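Local coordinates for protein BA_2500 (Bacillus anthracis, PDB 4GUC) that is of unknown function but folds as a small, probably immunoglobulin-like beta sandwich related to the early-set (E-set) domains, at residues E27-G32 against Y100-K105; D38-T43 against V54-L59; Y76-K81 against R86-I91. All coordinates share one frame; numbering follows the deposited sequence. Where two conformers were deposited one is given.

Contact 1: E27-G32 against Y100-K105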
loop_
_atom_site.group_PDB
_atom_site.type_symbol
_atom_site.label_atom_id
_atom_site.label_comp_id
_atom_site.label_asym_id
_atom_site.label_seq_id
_atom_site.Cartn_x
_atom_site.Cartn_y
_atom_site.Cartn_z
ATOM N N GLU A 27 -7.794 8.398 4.250
ATOM C CA GLU A 27 -8.921 7.878 3.455
ATOM C C GLU A 27 -8.687 7.756 1.969
ATOM O O GLU A 27 -9.265 6.862 1.327
ATOM C CB GLU A 27 -10.206 8.654 3.817
ATOM C CG GLU A 27 -10.581 8.380 5.301
ATOM C CD GLU A 27 -11.802 9.097 5.857
ATOM O OE1 GLU A 27 -12.627 9.596 5.051
ATOM O OE2 GLU A 27 -11.923 9.119 7.131
ATOM N N GLU A 28 -7.770 8.561 1.429
ATOM C CA GLU A 28 -7.460 8.506 -0.000
ATOM C C GLU A 28 -6.841 7.155 -0.374
ATOM O O GLU A 28 -6.860 6.766 -1.554
ATOM C CB GLU A 28 -6.542 9.657 -0.452
ATOM C CG GLU A 28 -7.097 11.061 -0.314
ATOM C CD GLU A 28 -7.273 11.547 1.120
ATOM O OE1 GLU A 28 -6.659 10.957 2.043
ATOM O OE2 GLU A 28 -8.007 12.550 1.320
ATOM N N LEU A 29 -6.241 6.458 0.602
ATOM C CA LEU A 29 -5.670 5.142 0.334
ATOM C C LEU A 29 -6.622 3.971 0.579
ATOM O O LEU A 29 -6.299 2.810 0.304
ATOM C CB LEU A 29 -4.408 4.879 1.156
ATOM C CG LEU A 29 -3.130 5.561 0.734
ATOM C CD1 LEU A 29 -2.029 5.407 1.801
ATOM C CD2 LEU A 29 -2.675 4.937 -0.606
ATOM N N ALA A 30 -7.814 4.247 1.126
ATOM C CA ALA A 30 -8.826 3.198 1.455
ATOM C C ALA A 30 -9.778 2.890 0.284
ATOM O O ALA A 30 -10.945 3.282 0.279
ATOM C CB ALA A 30 -9.605 3.603 2.697
ATOM N N VAL A 31 -9.295 2.023 -0.602
ATOM C CA VAL A 31 -9.936 1.634 -1.843
ATOM C C VAL A 31 -11.085 0.638 -1.747
ATOM O O VAL A 31 -11.852 0.467 -2.691
ATOM C CB VAL A 31 -8.826 1.063 -2.834
ATOM C CG1 VAL A 31 -7.772 2.166 -3.104
ATOM C CG2 VAL A 31 -8.109 -0.188 -2.288
ATOM N N GLY A 32 -11.151 -0.039 -0.611
ATOM C CA GLY A 32 -12.189 -1.027 -0.393
ATOM C C GLY A 32 -11.725 -2.316 -1.029
ATOM O O GLY A 32 -10.616 -2.410 -1.538
ATOM N N TYR A 100 -4.814 -7.575 1.753
ATOM C CA TYR A 100 -3.733 -6.660 1.350
ATOM C C TYR A 100 -3.838 -5.313 2.011
ATOM O O TYR A 100 -4.848 -5.037 2.649
ATOM C CB TYR A 100 -3.816 -6.479 -0.173
ATOM C CG TYR A 100 -3.475 -7.731 -0.960
ATOM C CD1 TYR A 100 -4.404 -8.739 -1.156
ATOM C CD2 TYR A 100 -2.217 -7.889 -1.530
ATOM C CE1 TYR A 100 -4.090 -9.908 -1.867
ATOM C CE2 TYR A 100 -1.895 -9.037 -2.246
ATOM C CZ TYR A 100 -2.833 -10.055 -2.401
ATOM O OH TYR A 100 -2.500 -11.194 -3.133
ATOM N N VAL A 101 -2.792 -4.502 1.861
ATOM C CA VAL A 101 -2.805 -3.143 2.403
ATOM C C VAL A 101 -1.932 -2.264 1.554
ATOM O O VAL A 101 -0.902 -2.714 1.045
ATOM C CB VAL A 101 -2.359 -3.053 3.901
ATOM C CG1 VAL A 101 -0.956 -3.564 4.115
ATOM C CG2 VAL A 101 -2.526 -1.619 4.459
ATOM N N ALA A 102 -2.368 -1.018 1.329
ATOM C CA ALA A 102 -1.600 -0.042 0.569
ATOM C C ALA A 102 -0.933 0.898 1.569
ATOM O O ALA A 102 -1.588 1.442 2.476
ATOM C CB ALA A 102 -2.472 0.742 -0.414
ATOM N N VAL A 103 0.372 1.095 1.390
ATOM C CA VAL A 103 1.178 1.933 2.256
ATOM C C VAL A 103 1.933 2.958 1.432
ATOM O O VAL A 103 2.468 2.615 0.376
ATOM C CB VAL A 103 2.224 1.067 3.043
ATOM C CG1 VAL A 103 3.126 1.899 3.932
ATOM C CG2 VAL A 103 1.499 -0.015 3.854
HETATM N N MSE A 104 1.973 4.208 1.893
HETATM C CA MSE A 104 2.721 5.256 1.247
HETATM C C MSE A 104 3.850 5.740 2.127
HETATM O O MSE A 104 3.646 5.982 3.336
HETATM C CB MSE A 104 1.839 6.450 0.881
HETATM C CG MSE A 104 2.596 7.546 0.089
HETATM SE SE MSE A 104 1.580 9.052 -0.510
HETATM C CE MSE A 104 1.240 9.855 1.188
ATOM N N LYS A 105 5.049 5.824 1.558
ATOM C CA LYS A 105 6.206 6.383 2.245
ATOM C C LYS A 105 6.362 7.798 1.653
ATOM O O LYS A 105 6.397 7.969 0.420
ATOM C CB LYS A 105 7.460 5.583 2.015
ATOM C CG LYS A 105 8.707 6.193 2.748
ATOM C CD LYS A 105 9.900 5.328 2.559
ATOM C CE LYS A 105 11.152 5.858 3.244
ATOM N NZ LYS A 105 11.635 7.140 2.655
#
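The flat group here is the peptide joining Ala-102 to Val-103: the methyl CD1 of Leu-29 sits above its plane at the oxygen end, 4.0 Å from Ala-102 O. At the edges, backbone hydrogen bonds pair Ala-102 with Gly-113 on strand 109-119 and Val-103 with Lys-55 on strand 53-59. No aromatic ring takes part in the meeting of the two segments. The two sheets pack as a beta sandwich, consistent with the E-set clan, and the contact lays the single 3-10 turn at 27-29 on the inward side of strand 98-106. Alternation along that strand sends Ala-102 and Met-104 toward the turn, whereas Val-101 and Val-103 meet helix 16-22. The two backbones come closest at Leu-29 and Ala-102, whose CA atoms are 6.6 Å apart, so one side chain spans the gap.

Leu-29 does this with both branches. CD2 rests on Ala-102 CB at 4.2 Å, and CD1 comes within 4.1 Å of Met-104 CB. With chi1 at -76°, CG sits anti to the carbonyl carbon, which directs the forked end down onto the strand; the turn itself is closed by Ala-30 N donating to Glu-27 O over 3.0 Å. Ile-44 of strand 39-45 also touches Leu-29, placing the leucine between the two sheets. All three touching residues are buried, and their mutual contact is apolar apart from the approach of CD1 to Ala-102 O.

Met-104, present as selenomethionine, crosses Leu-29 at about a right angle and meets it only at the root. Its extended chi1 (-176°) and chi2 (177°) carry SE out to Phe-87 CE2, 4.2 Å away; the bend at chi3 swings only the terminal methyl.

Contact 2: D38-T43 against V54-L59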
loop_
_atom_site.group_PDB
_atom_site.type_symbol
_atom_site.label_atom_id
_atom_site.label_comp_id
_atom_site.label_asym_id
_atom_site.label_seq_id
_atom_site.Cartn_x
_atom_site.Cartn_y
_atom_site.Cartn_z
ATOM N N ASP A 38 -10.052 -5.223 -11.727
ATOM C CA ASP A 38 -10.193 -3.849 -11.224
ATOM C C ASP A 38 -8.841 -3.132 -11.327
ATOM O O ASP A 38 -7.797 -3.721 -11.657
ATOM C CB ASP A 38 -10.657 -3.809 -9.754
ATOM C CG ASP A 38 -12.095 -4.250 -9.555
ATOM O OD1 ASP A 38 -12.859 -4.346 -10.537
ATOM O OD2 ASP A 38 -12.482 -4.454 -8.372
ATOM N N THR A 39 -8.857 -1.840 -11.037
ATOM C CA THR A 39 -7.642 -1.053 -11.069
ATOM C C THR A 39 -7.541 -0.253 -9.785
ATOM O O THR A 39 -8.526 0.266 -9.296
ATOM C CB THR A 39 -7.623 -0.059 -12.268
ATOM O OG1 THR A 39 -7.664 -0.790 -13.521
ATOM C CG2 THR A 39 -6.382 0.843 -12.259
ATOM N N PHE A 40 -6.364 -0.246 -9.181
ATOM C CA PHE A 40 -6.088 0.548 -7.970
ATOM C C PHE A 40 -5.711 1.905 -8.555
ATOM O O PHE A 40 -4.796 1.976 -9.359
ATOM C CB PHE A 40 -4.925 -0.092 -7.208
ATOM C CG PHE A 40 -4.449 0.682 -6.025
ATOM C CD1 PHE A 40 -4.939 0.433 -4.747
ATOM C CD2 PHE A 40 -3.500 1.670 -6.183
ATOM C CE1 PHE A 40 -4.484 1.157 -3.644
ATOM C CE2 PHE A 40 -3.035 2.389 -5.071
ATOM C CZ PHE A 40 -3.531 2.114 -3.809
ATOM N N ASP A 41 -6.387 2.987 -8.152
ATOM C CA ASP A 41 -6.083 4.310 -8.727
ATOM C C ASP A 41 -6.460 5.357 -7.702
ATOM O O ASP A 41 -7.644 5.588 -7.450
ATOM C CB ASP A 41 -6.837 4.428 -10.063
ATOM C CG ASP A 41 -6.567 5.732 -10.844
ATOM O OD1 ASP A 41 -5.914 6.675 -10.349
ATOM O OD2 ASP A 41 -7.023 5.803 -12.031
ATOM N N VAL A 42 -5.443 5.959 -7.100
ATOM C CA VAL A 42 -5.616 6.975 -6.068
ATOM C C VAL A 42 -4.820 8.244 -6.315
ATOM O O VAL A 42 -3.734 8.199 -6.882
ATOM C CB VAL A 42 -5.217 6.399 -4.674
ATOM C CG1 VAL A 42 -6.043 5.109 -4.383
ATOM C CG2 VAL A 42 -3.747 6.057 -4.593
ATOM N N THR A 43 -5.344 9.379 -5.851
ATOM C CA THR A 43 -4.664 10.691 -5.954
ATOM C C THR A 43 -4.555 11.197 -4.510
ATOM O O THR A 43 -5.575 11.285 -3.812
ATOM C CB THR A 43 -5.377 11.692 -6.862
ATOM O OG1 THR A 43 -5.342 11.192 -8.202
ATOM C CG2 THR A 43 -4.664 13.064 -6.831
ATOM N N VAL A 54 4.014 4.375 -3.293
ATOM C CA VAL A 54 3.022 3.492 -2.680
ATOM C C VAL A 54 3.355 2.021 -2.956
ATOM O O VAL A 54 3.773 1.671 -4.059
ATOM C CB VAL A 54 1.597 3.778 -3.226
ATOM C CG1 VAL A 54 0.595 2.648 -2.838
ATOM C CG2 VAL A 54 1.131 5.147 -2.807
ATOM N N LYS A 55 3.255 1.176 -1.948
ATOM C CA LYS A 55 3.427 -0.240 -2.104
ATOM C C LYS A 55 2.153 -0.952 -1.670
ATOM O O LYS A 55 1.457 -0.497 -0.753
ATOM C CB LYS A 55 4.560 -0.763 -1.206
ATOM C CG LYS A 55 5.966 -0.459 -1.664
ATOM C CD LYS A 55 7.034 -0.873 -0.678
ATOM C CE LYS A 55 8.414 -0.562 -1.187
ATOM N NZ LYS A 55 9.378 -0.946 -0.098
ATOM N N ILE A 56 1.831 -2.040 -2.362
ATOM C CA ILE A 56 0.750 -2.935 -2.033
ATOM C C ILE A 56 1.419 -4.188 -1.423
ATOM O O ILE A 56 2.255 -4.817 -2.076
ATOM C CB ILE A 56 -0.135 -3.327 -3.228
ATOM C CG1 ILE A 56 -0.816 -2.076 -3.827
ATOM C CG2 ILE A 56 -1.166 -4.361 -2.787
ATOM C CD1 ILE A 56 -1.743 -2.342 -5.009
ATOM N N TYR A 57 1.094 -4.485 -0.170
ATOM C CA TYR A 57 1.588 -5.657 0.517
ATOM C C TYR A 57 0.455 -6.635 0.802
ATOM O O TYR A 57 -0.683 -6.239 1.059
ATOM C CB TYR A 57 2.131 -5.300 1.903
ATOM C CG TYR A 57 3.358 -4.401 2.015
ATOM C CD1 TYR A 57 4.629 -4.947 2.151
ATOM C CD2 TYR A 57 3.254 -3.019 2.079
ATOM C CE1 TYR A 57 5.759 -4.146 2.319
ATOM C CE2 TYR A 57 4.368 -2.216 2.237
ATOM C CZ TYR A 57 5.616 -2.775 2.380
ATOM O OH TYR A 57 6.661 -1.913 2.574
ATOM N N GLN A 58 0.769 -7.929 0.785
ATOM C CA GLN A 58 -0.171 -8.951 1.161
ATOM C C GLN A 58 0.071 -9.239 2.658
ATOM O O GLN A 58 1.206 -9.261 3.137
ATOM C CB GLN A 58 0.067 -10.246 0.375
ATOM C CG GLN A 58 -0.927 -11.324 0.697
ATOM C CD GLN A 58 -0.561 -12.662 0.083
ATOM O OE1 GLN A 58 0.081 -13.469 0.756
ATOM N NE2 GLN A 58 -0.827 -12.842 -1.186
ATOM N N LEU A 59 -1.009 -9.442 3.409
ATOM C CA LEU A 59 -0.928 -9.760 4.835
ATOM C C LEU A 59 -1.090 -11.290 4.948
ATOM O O LEU A 59 -2.186 -11.823 4.678
ATOM C CB LEU A 59 -2.020 -9.001 5.619
ATOM C CG LEU A 59 -2.133 -9.280 7.129
ATOM C CD1 LEU A 59 -0.843 -9.119 7.854
ATOM C CD2 LEU A 59 -3.186 -8.395 7.769
#
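Phe-40 reaches from strand 39-45 into the middle of the sandwich, where the terminal methyl of Ile-56 overlaps one face of its ring. That methyl, CD1, lies 4.2 Å from Phe-40 CG, displaced from the ring centre toward the rim. Val-42, two residues along the same strand, puts CG1 over the opposite face, so the ring is held between two aliphatic groups. Val-54 approaches obliquely, its CG1 4.3 Å from Phe-40 CE2.

The torsions explain the fit. Phe-40 has CG anti to its own backbone nitrogen (chi1 174°), and the ring projects across the gap; Ile-56 carries an extended CG1-CD1 arm (chi2 -179°), and the two side chains slide past one another in opposite directions. Between the CA atoms of Phe-40 and Ile-56 the separation is 9.7 Å, a spacing bridged by side chains and characteristic of face-to-face packing of two beta sheets. Ala-102 and Ile-75, on strands flanking 53-59, also touch Phe-40.

Since the groups that meet are all hydrocarbon and buried, cohesion between these side chains probably comes from dispersion and the exclusion of water, and depends on shape rather than bond direction.

Contact 3: Y76-K81 against R86-I91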
loop_
_atom_site.group_PDB
_atom_site.type_symbol
_atom_site.label_atom_id
_atom_site.label_comp_id
_atom_site.label_asym_id
_atom_site.label_seq_id
_atom_site.Cartn_x
_atom_site.Cartn_y
_atom_site.Cartn_z
ATOM N N TYR A 76 4.945 4.079 -8.511
ATOM C CA TYR A 76 5.440 5.460 -8.537
ATOM C C TYR A 76 4.364 6.421 -8.974
ATOM O O TYR A 76 3.371 6.025 -9.557
ATOM C CB TYR A 76 6.696 5.583 -9.401
ATOM C CG TYR A 76 7.903 4.994 -8.704
ATOM C CD1 TYR A 76 8.768 5.824 -8.001
ATOM C CD2 TYR A 76 8.146 3.642 -8.703
ATOM C CE1 TYR A 76 9.864 5.324 -7.343
ATOM C CE2 TYR A 76 9.259 3.114 -8.031
ATOM C CZ TYR A 76 10.098 3.973 -7.352
ATOM O OH TYR A 76 11.208 3.499 -6.680
ATOM N N ASP A 77 4.537 7.688 -8.622
ATOM C CA ASP A 77 3.610 8.748 -8.981
ATOM C C ASP A 77 3.650 8.935 -10.500
ATOM O O ASP A 77 4.704 9.273 -11.039
ATOM C CB ASP A 77 4.039 10.038 -8.261
ATOM C CG ASP A 77 3.388 11.293 -8.811
ATOM O OD1 ASP A 77 2.272 11.306 -9.338
ATOM O OD2 ASP A 77 4.047 12.352 -8.673
ATOM N N SER A 78 2.515 8.756 -11.164
ATOM C CA SER A 78 2.391 8.896 -12.619
ATOM C C SER A 78 1.515 10.081 -13.034
ATOM O O SER A 78 1.096 10.152 -14.186
ATOM C CB SER A 78 1.812 7.595 -13.231
ATOM O OG SER A 78 0.487 7.306 -12.782
ATOM N N GLY A 79 1.229 10.976 -12.099
ATOM C CA GLY A 79 0.407 12.144 -12.386
ATOM C C GLY A 79 1.263 13.350 -12.726
ATOM O O GLY A 79 2.483 13.297 -12.666
ATOM N N LEU A 80 0.621 14.449 -13.110
ATOM C CA LEU A 80 1.320 15.695 -13.416
ATOM C C LEU A 80 0.884 16.826 -12.498
ATOM O O LEU A 80 1.342 17.963 -12.656
ATOM C CB LEU A 80 1.058 16.092 -14.871
ATOM C CG LEU A 80 1.598 15.130 -15.930
ATOM C CD1 LEU A 80 1.245 15.612 -17.322
ATOM C CD2 LEU A 80 3.127 14.982 -15.770
ATOM N N LYS A 81 0.128 16.495 -11.461
ATOM C CA LYS A 81 -0.440 17.489 -10.543
ATOM C C LYS A 81 0.529 17.941 -9.471
ATOM O O LYS A 81 1.026 17.162 -8.665
ATOM C CB LYS A 81 -1.705 16.903 -9.915
ATOM C CG LYS A 81 -2.443 17.841 -8.964
ATOM C CD LYS A 81 -3.826 17.251 -8.586
ATOM C CE LYS A 81 -4.507 18.131 -7.546
ATOM N NZ LYS A 81 -4.526 19.557 -7.900
ATOM N N ARG A 86 -0.281 10.543 -8.069
ATOM C CA ARG A 86 -1.326 9.657 -8.604
ATOM C C ARG A 86 -0.652 8.282 -8.689
ATOM O O ARG A 86 0.392 8.151 -9.303
ATOM C CB ARG A 86 -1.834 10.083 -9.976
ATOM C CG ARG A 86 -2.920 9.173 -10.469
ATOM C CD ARG A 86 -3.280 9.473 -11.883
ATOM N NE ARG A 86 -4.305 8.545 -12.347
ATOM C CZ ARG A 86 -4.661 8.426 -13.623
ATOM N NH1 ARG A 86 -4.045 9.149 -14.540
ATOM N NH2 ARG A 86 -5.594 7.544 -13.972
ATOM N N PHE A 87 -1.277 7.272 -8.079
ATOM C CA PHE A 87 -0.734 5.896 -8.010
ATOM C C PHE A 87 -1.747 4.942 -8.625
ATOM O O PHE A 87 -2.844 4.776 -8.087
ATOM C CB PHE A 87 -0.393 5.557 -6.546
ATOM C CG PHE A 87 0.548 6.579 -5.906
ATOM C CD1 PHE A 87 1.932 6.496 -6.083
ATOM C CD2 PHE A 87 0.061 7.657 -5.206
ATOM C CE1 PHE A 87 2.765 7.435 -5.562
ATOM C CE2 PHE A 87 0.926 8.616 -4.677
ATOM C CZ PHE A 87 2.268 8.516 -4.850
ATOM N N VAL A 88 -1.356 4.342 -9.748
ATOM C CA VAL A 88 -2.245 3.488 -10.523
ATOM C C VAL A 88 -1.634 2.141 -10.869
ATOM O O VAL A 88 -0.492 2.080 -11.341
ATOM C CB VAL A 88 -2.553 4.201 -11.901
ATOM C CG1 VAL A 88 -3.552 3.382 -12.722
ATOM C CG2 VAL A 88 -3.107 5.600 -11.690
ATOM N N THR A 89 -2.347 1.050 -10.604
ATOM C CA THR A 89 -1.810 -0.247 -10.998
ATOM C C THR A 89 -2.984 -1.227 -11.193
ATOM O O THR A 89 -3.946 -1.181 -10.431
ATOM C CB THR A 89 -0.758 -0.772 -9.974
ATOM O OG1 THR A 89 0.115 -1.707 -10.598
ATOM C CG2 THR A 89 -1.404 -1.415 -8.758
ATOM N N PRO A 90 -2.916 -2.120 -12.217
ATOM C CA PRO A 90 -3.999 -3.070 -12.421
ATOM C C PRO A 90 -3.997 -4.225 -11.430
ATOM O O PRO A 90 -2.919 -4.713 -11.042
ATOM C CB PRO A 90 -3.722 -3.628 -13.830
ATOM C CG PRO A 90 -2.274 -3.464 -14.013
ATOM C CD PRO A 90 -1.872 -2.227 -13.243
ATOM N N ILE A 91 -5.189 -4.656 -11.012
ATOM C CA ILE A 91 -5.293 -5.812 -10.123
ATOM C C ILE A 91 -5.411 -7.051 -11.040
ATOM O O ILE A 91 -6.495 -7.391 -11.557
ATOM C CB ILE A 91 -6.462 -5.707 -9.139
ATOM C CG1 ILE A 91 -6.346 -4.423 -8.319
ATOM C CG2 ILE A 91 -6.499 -6.929 -8.213
ATOM C CD1 ILE A 91 -5.076 -4.275 -7.534
HETATM O O HOH W 1 1.149 5.301 -10.953
#
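An Asx turn at Asp-77 lies in the loop that carries the chain from strand 69-76 to strand 84-90, and the same carboxylate ties the loop to the strand it will enter. Asp-77 OD1 accepts from Gly-79 N at 3.0 Å, closing the turn, and from Arg-86 N, also at 3.0 Å, in a nearly straight bond (166°). The two donors arrive from opposite faces of the carboxylate, each well out of its plane, so this one oxygen is gripped from both sides. Chi1 of 165° turns CG away from the backbone nitrogen and brings OD1 between Gly-79 N and Arg-86 N.

Beside it, Ser-78 N donates to Arg-86 O over 2.9 Å, in the carbonyl plane, and Asp-77 CA makes a CH...O contact of 3.3 Å with that same oxygen. Residues 76-78 cross the edge of strand 84-90 steeply, on the side away from its sheet partner, strand 39-45, in the beta sandwich. A water bridges the backbones further along: it donates to Tyr-76 O at 2.7 Å and accepts from Val-88 N at 2.9 Å. Ser-78 OG is also hydrogen-bonded to this water, at 2.8 Å.

Gly-79, with no side chain, passes close against Arg-86 CB. The Arg-86 guanidinium is engaged elsewhere, in a salt bridge from NH2 to Asp-41 on strand 39-45. The Phe-87 ring meets the loop obliquely, its CE1 3.5 Å from Asp-77 N, with CE1 and CZ also close to Asp-77 CB.

Overall arrangement
Contacts 1 and 2 lie in the core, each centred about 5 Å from the centre of the chain; contact 3 is at the surface, its centre about 12 Å out. The first two reach adjoining strands, 98-106 and 53-59, hydrogen-bonded through Val-101 to Tyr-57 and Val-103 to Lys-55. Contacts 2 and 3 share the other sheet, where Phe-40 N meets Thr-89 O at 2.9 Å. Chemistry follows depth: the inner contacts are almost wholly aliphatic or aromatic, whereas the outer one relies on a carboxylate, backbone bonds and a water. Phe-87 joins the two regimes, touching Met-104 and Val-54 inside while its ring also packs obliquely on residues 76-77.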